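Local coordinates for mandelate racemase / muconate lactonizing enzyme, C-terminal domain protein (Labrenzia alexandrii, PDB 4E5T), which is a putative magnesium-binding isomerase of the mandelate racemase/muconate lactonizing family in the enolase superfamily, its substrate not established, at residues V12-F26 with S342-L354. Sequence-based numbering, arbitrary orientation.
Sequences VGNPPPRHGGRYFIF and SIRTFDGFFAELL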
loop_
_atom_site.group_PDB
_atom_site.type_symbol
_atom_site.label_atom_id
_atom_site.label_comp_id
_atom_site.label_asym_id
_atom_site.label_seq_id
_atom_site.Cartn_x
_atom_site.Cartn_y
_atom_site.Cartn_z
ATOM N N VAL A 12 48.291 11.319 3.906
ATOM C CA VAL A 12 48.751 12.486 4.652
ATOM C C VAL A 12 48.142 12.532 6.044
ATOM O O VAL A 12 46.928 12.662 6.180
ATOM C CB VAL A 12 48.349 13.804 3.933
ATOM C CG1 VAL A 12 48.745 14.997 4.774
ATOM C CG2 VAL A 12 48.970 13.889 2.540
ATOM N N GLY A 13 48.976 12.435 7.075
ATOM C CA GLY A 13 48.507 12.578 8.447
ATOM C C GLY A 13 48.074 14.005 8.741
ATOM O O GLY A 13 48.683 14.956 8.264
ATOM N N ASN A 14 47.014 14.160 9.522
ATOM C CA ASN A 14 46.465 15.479 9.831
ATOM C C ASN A 14 47.049 15.925 11.157
ATOM O O ASN A 14 46.998 15.190 12.126
ATOM C CB ASN A 14 44.933 15.390 9.907
ATOM C CG ASN A 14 44.240 16.751 9.895
ATOM O OD1 ASN A 14 44.806 17.763 9.478
ATOM N ND2 ASN A 14 42.989 16.770 10.351
ATOM N N PRO A 15 47.653 17.114 11.200
ATOM C CA PRO A 15 48.243 17.546 12.474
ATOM C C PRO A 15 47.197 18.088 13.442
ATOM O O PRO A 15 46.065 18.368 13.031
ATOM C CB PRO A 15 49.218 18.661 12.051
ATOM C CG PRO A 15 48.649 19.189 10.784
ATOM C CD PRO A 15 47.992 18.020 10.090
ATOM N N PRO A 16 47.573 18.212 14.727
ATOM C CA PRO A 16 46.800 18.924 15.747
ATOM C C PRO A 16 46.255 20.242 15.213
ATOM O O PRO A 16 46.989 20.960 14.537
ATOM C CB PRO A 16 47.841 19.188 16.821
ATOM C CG PRO A 16 48.696 17.964 16.762
ATOM C CD PRO A 16 48.763 17.561 15.311
ATOM N N PRO A 17 44.992 20.560 15.537
ATOM C CA PRO A 17 44.195 19.784 16.489
ATOM C C PRO A 17 43.401 18.667 15.822
ATOM O O PRO A 17 42.399 18.226 16.382
ATOM C CB PRO A 17 43.245 20.833 17.051
ATOM C CG PRO A 17 42.979 21.710 15.877
ATOM C CD PRO A 17 44.244 21.725 15.040
ATOM N N ARG A 18 43.848 18.235 14.644
ATOM C CA ARG A 18 43.272 17.090 13.940
ATOM C C ARG A 18 41.762 17.184 13.712
ATOM O O ARG A 18 41.070 16.163 13.744
ATOM C CB ARG A 18 43.623 15.763 14.642
ATOM C CG ARG A 18 45.124 15.516 14.808
ATOM C CD ARG A 18 45.444 14.110 15.317
ATOM N NE ARG A 18 44.955 13.906 16.675
ATOM C CZ ARG A 18 44.743 12.716 17.225
ATOM N NH1 ARG A 18 44.976 11.608 16.534
ATOM N NH2 ARG A 18 44.291 12.636 18.469
ATOM N N HIS A 19 41.249 18.395 13.495
ATOM C CA HIS A 19 39.861 18.534 13.068
ATOM C C HIS A 19 39.754 17.933 11.672
ATOM O O HIS A 19 40.666 18.075 10.855
ATOM C CB HIS A 19 39.403 19.997 13.062
ATOM C CG HIS A 19 39.436 20.650 14.409
ATOM N ND1 HIS A 19 39.472 22.019 14.572
ATOM C CD2 HIS A 19 39.442 20.126 15.658
ATOM C CE1 HIS A 19 39.503 22.311 15.860
ATOM N NE2 HIS A 19 39.485 21.180 16.542
ATOM N N GLY A 20 38.650 17.236 11.413
ATOM C CA GLY A 20 38.438 16.587 10.130
ATOM C C GLY A 20 39.074 15.214 10.048
ATOM O O GLY A 20 39.166 14.640 8.970
ATOM N N GLY A 21 39.531 14.695 11.183
ATOM C CA GLY A 21 40.039 13.334 11.238
ATOM C C GLY A 21 41.540 13.093 11.160
ATOM O O GLY A 21 42.339 14.020 11.032
ATOM N N ARG A 22 41.918 11.819 11.225
ATOM C CA ARG A 22 43.300 11.429 11.477
ATOM C C ARG A 22 44.219 11.496 10.261
ATOM O O ARG A 22 45.409 11.712 10.415
ATOM C CB ARG A 22 43.361 10.015 12.070
ATOM C CG ARG A 22 42.716 9.865 13.424
ATOM C CD ARG A 22 43.004 8.491 14.005
ATOM N NE ARG A 22 42.970 8.501 15.465
ATOM C CZ ARG A 22 41.944 8.081 16.197
ATOM N NH1 ARG A 22 40.855 7.605 15.595
ATOM N NH2 ARG A 22 42.012 8.134 17.530
ATOM N N TYR A 23 43.677 11.289 9.065
ATOM C CA TYR A 23 44.494 11.265 7.856
ATOM C C TYR A 23 43.655 11.533 6.607
ATOM O O TYR A 23 42.431 11.370 6.637
ATOM C CB TYR A 23 45.230 9.920 7.728
ATOM C CG TYR A 23 44.335 8.686 7.625
ATOM C CD1 TYR A 23 43.789 8.295 6.404
ATOM C CD2 TYR A 23 44.060 7.900 8.740
ATOM C CE1 TYR A 23 42.984 7.179 6.306
ATOM C CE2 TYR A 23 43.252 6.772 8.648
ATOM C CZ TYR A 23 42.715 6.412 7.431
ATOM O OH TYR A 23 41.910 5.293 7.317
ATOM N N PHE A 24 44.311 11.942 5.519
ATOM C CA PHE A 24 43.635 12.163 4.238
ATOM C C PHE A 24 44.257 11.275 3.187
ATOM O O PHE A 24 45.449 10.981 3.263
ATOM C CB PHE A 24 43.777 13.608 3.772
ATOM C CG PHE A 24 43.450 14.614 4.812
ATOM C CD1 PHE A 24 42.391 14.419 5.675
ATOM C CD2 PHE A 24 44.215 15.759 4.942
ATOM C CE1 PHE A 24 42.097 15.357 6.657
ATOM C CE2 PHE A 24 43.928 16.699 5.908
ATOM C CZ PHE A 24 42.869 16.503 6.773
ATOM N N ILE A 25 43.468 10.849 2.200
ATOM C CA ILE A 25 44.042 10.074 1.104
ATOM C C ILE A 25 43.911 10.793 -0.243
ATOM O O ILE A 25 42.821 10.951 -0.782
ATOM C CB ILE A 25 43.432 8.667 1.003
ATOM C CG1 ILE A 25 43.475 7.970 2.359
ATOM C CG2 ILE A 25 44.166 7.863 -0.060
ATOM C CD1 ILE A 25 42.929 6.564 2.355
ATOM N N PHE A 26 45.030 11.220 -0.797
ATOM C CA PHE A 26 44.985 11.997 -2.025
ATOM C C PHE A 26 45.426 11.158 -3.205
ATOM O O PHE A 26 46.222 10.228 -3.062
ATOM C CB PHE A 26 45.873 13.238 -1.898
ATOM C CG PHE A 26 45.432 14.198 -0.824
ATOM C CD1 PHE A 26 44.093 14.434 -0.594
ATOM C CD2 PHE A 26 46.359 14.861 -0.047
ATOM C CE1 PHE A 26 43.686 15.321 0.392
ATOM C CE2 PHE A 26 45.957 15.747 0.942
ATOM C CZ PHE A 26 44.618 15.979 1.154
ATOM N N SER A 342 31.983 22.844 6.672
ATOM C CA SER A 342 33.348 23.342 6.651
ATOM C C SER A 342 34.099 22.863 7.875
ATOM O O SER A 342 33.498 22.634 8.927
ATOM C CB SER A 342 33.352 24.860 6.645
ATOM O OG SER A 342 32.394 25.343 5.736
ATOM N N ILE A 343 35.412 22.705 7.728
ATOM C CA ILE A 343 36.289 22.495 8.871
ATOM C C ILE A 343 36.741 23.889 9.332
ATOM O O ILE A 343 37.569 24.520 8.668
ATOM C CB ILE A 343 37.502 21.588 8.500
ATOM C CG1 ILE A 343 37.041 20.392 7.675
ATOM C CG2 ILE A 343 38.194 21.053 9.744
ATOM C CD1 ILE A 343 36.230 19.379 8.498
ATOM N N ARG A 344 36.178 24.360 10.454
ATOM C CA ARG A 344 36.335 25.750 10.904
ATOM C C ARG A 344 36.123 26.673 9.705
ATOM O O ARG A 344 35.136 26.523 8.989
ATOM C CB ARG A 344 37.698 25.981 11.565
ATOM C CG ARG A 344 37.964 25.119 12.823
ATOM C CD ARG A 344 39.457 25.157 13.269
ATOM N NE ARG A 344 40.392 25.127 12.129
ATOM C CZ ARG A 344 41.208 24.117 11.817
ATOM N NH1 ARG A 344 41.237 23.021 12.553
ATOM N NH2 ARG A 344 42.012 24.205 10.765
ATOM N N THR A 345 37.053 27.595 9.459
ATOM C CA THR A 345 36.981 28.466 8.267
ATOM C C THR A 345 37.970 28.083 7.162
ATOM O O THR A 345 38.513 28.954 6.492
ATOM C CB THR A 345 37.222 29.969 8.597
ATOM O OG1 THR A 345 38.445 30.129 9.348
ATOM C CG2 THR A 345 36.041 30.566 9.367
ATOM N N PHE A 346 38.206 26.786 6.988
ATOM C CA PHE A 346 39.134 26.282 5.971
ATOM C C PHE A 346 40.569 26.809 6.056
ATOM O O PHE A 346 41.286 26.870 5.045
ATOM C CB PHE A 346 38.552 26.467 4.569
ATOM C CG PHE A 346 37.503 25.454 4.229
ATOM C CD1 PHE A 346 37.814 24.100 4.223
ATOM C CD2 PHE A 346 36.204 25.842 3.938
ATOM C CE1 PHE A 346 36.855 23.160 3.920
ATOM C CE2 PHE A 346 35.243 24.903 3.628
ATOM C CZ PHE A 346 35.569 23.559 3.618
ATOM N N ASP A 347 40.975 27.164 7.274
ATOM C CA ASP A 347 42.309 27.684 7.558
ATOM C C ASP A 347 43.269 26.552 7.908
ATOM O O ASP A 347 42.983 25.383 7.630
ATOM C CB ASP A 347 42.254 28.706 8.706
ATOM C CG ASP A 347 41.479 28.196 9.926
ATOM O OD1 ASP A 347 41.510 26.980 10.204
ATOM O OD2 ASP A 347 40.834 29.019 10.615
ATOM N N GLY A 348 44.400 26.907 8.521
ATOM C CA GLY A 348 45.350 25.933 9.039
ATOM C C GLY A 348 45.831 24.954 7.993
ATOM O O GLY A 348 46.134 25.340 6.861
ATOM N N PHE A 349 45.862 23.674 8.348
ATOM C CA PHE A 349 46.394 22.669 7.437
ATOM C C PHE A 349 45.582 22.572 6.145
ATOM O O PHE A 349 46.096 22.148 5.109
ATOM C CB PHE A 349 46.502 21.316 8.128
ATOM C CG PHE A 349 47.469 20.377 7.466
ATOM C CD1 PHE A 349 48.772 20.769 7.235
ATOM C CD2 PHE A 349 47.069 19.093 7.072
ATOM C CE1 PHE A 349 49.675 19.906 6.629
ATOM C CE2 PHE A 349 47.965 18.222 6.469
ATOM C CZ PHE A 349 49.277 18.634 6.244
ATOM N N PHE A 350 44.328 23.002 6.201
ATOM C CA PHE A 350 43.482 22.997 5.013
ATOM C C PHE A 350 43.920 23.996 3.948
ATOM O O PHE A 350 43.570 23.864 2.781
ATOM C CB PHE A 350 42.011 23.189 5.397
ATOM C CG PHE A 350 41.388 21.952 5.946
ATOM C CD1 PHE A 350 41.619 21.570 7.257
ATOM C CD2 PHE A 350 40.621 21.135 5.137
ATOM C CE1 PHE A 350 41.076 20.413 7.758
ATOM C CE2 PHE A 350 40.071 19.975 5.636
ATOM C CZ PHE A 350 40.301 19.618 6.952
ATOM N N ALA A 351 44.698 24.991 4.351
ATOM C CA ALA A 351 45.180 25.979 3.401
ATOM C C ALA A 351 46.581 25.606 2.970
ATOM O O ALA A 351 46.965 25.841 1.835
ATOM C CB ALA A 351 45.145 27.371 4.006
ATOM N N GLU A 352 47.351 25.016 3.873
ATOM C CA GLU A 352 48.734 24.679 3.556
ATOM C C GLU A 352 48.770 23.602 2.461
ATOM O O GLU A 352 49.603 23.662 1.556
ATOM C CB GLU A 352 49.492 24.263 4.830
ATOM C CG GLU A 352 50.992 24.025 4.672
ATOM C CD GLU A 352 51.630 23.555 5.982
ATOM O OE1 GLU A 352 50.944 23.666 7.028
ATOM O OE2 GLU A 352 52.798 23.073 5.969
ATOM N N LEU A 353 47.841 22.645 2.535
ATOM C CA LEU A 353 47.705 21.584 1.520
ATOM C C LEU A 353 47.299 22.088 0.122
ATOM O O LEU A 353 47.526 21.424 -0.881
ATOM C CB LEU A 353 46.750 20.466 1.992
ATOM C CG LEU A 353 47.333 19.432 2.966
ATOM C CD1 LEU A 353 46.237 18.547 3.535
ATOM C CD2 LEU A 353 48.428 18.580 2.334
ATOM N N LEU A 354 46.703 23.267 0.064
ATOM C CA LEU A 354 46.393 23.889 -1.212
ATOM C C LEU A 354 47.448 24.932 -1.698
ATOM O O LEU A 354 48.234 25.488 -0.930
ATOM C CB LEU A 354 44.976 24.472 -1.175
ATOM C CG LEU A 354 43.936 23.392 -0.890
ATOM C CD1 LEU A 354 42.531 23.941 -1.022
ATOM C CD2 LEU A 354 44.151 22.204 -1.824
#
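The cap-to-barrel joint of this enolase-superfamily fold is made where Phe349 and Leu353 meet Val12, Pro15, Phe24 and Phe26, and it illustrates how the N-terminal capping domain is seated on the modified TIM barrel. Residues 12-26, the connection 14-22 with the ends of the cap's first two antiparallel strands, pack on the segment that follows barrel strand 340-342 and runs into helix 349-352. Pro15 lies across one face of the Phe349 ring, its CD 3.6 Å from the ring centroid in a CH-pi contact, while Val12 CG1 meets the ring edge at CE2, 3.7 Å away. With CG anti to the backbone N (chi1 -159°), the Phe349 ring is laid between Pro15 on one face and Leu353 CG, four residues on, on the other. Leu353 CD1 in turn touches the edges of two cap rings, at Phe24 CD2 (3.7 Å) and Phe26 CE2 (3.8 Å).

Toward the loop tip a guanidinium and an imidazole meet. Arg344 NH1 comes within 2.9 Å of His19 ND1, and Pro17 CG covers a face of that imidazole, which also stacks with Tyr133. NE and NH2 of Arg344 both grip Asp347 OD1, nearly in the guanidinium plane; replacing Arg344 with a leucine would probably leave the Asp347 carboxylate without this charge partner and His19 ND1 without its nitrogen neighbour. The side chain of Ile343, just after barrel strand 340-342, is about 10 Å from the bound magnesium ion. Within the loop, the Asn14 amide braces the Arg18 to Gly21 turn, ND2 donating to Gly21 O at 2.9 Å and to His19 O at 2.7 Å.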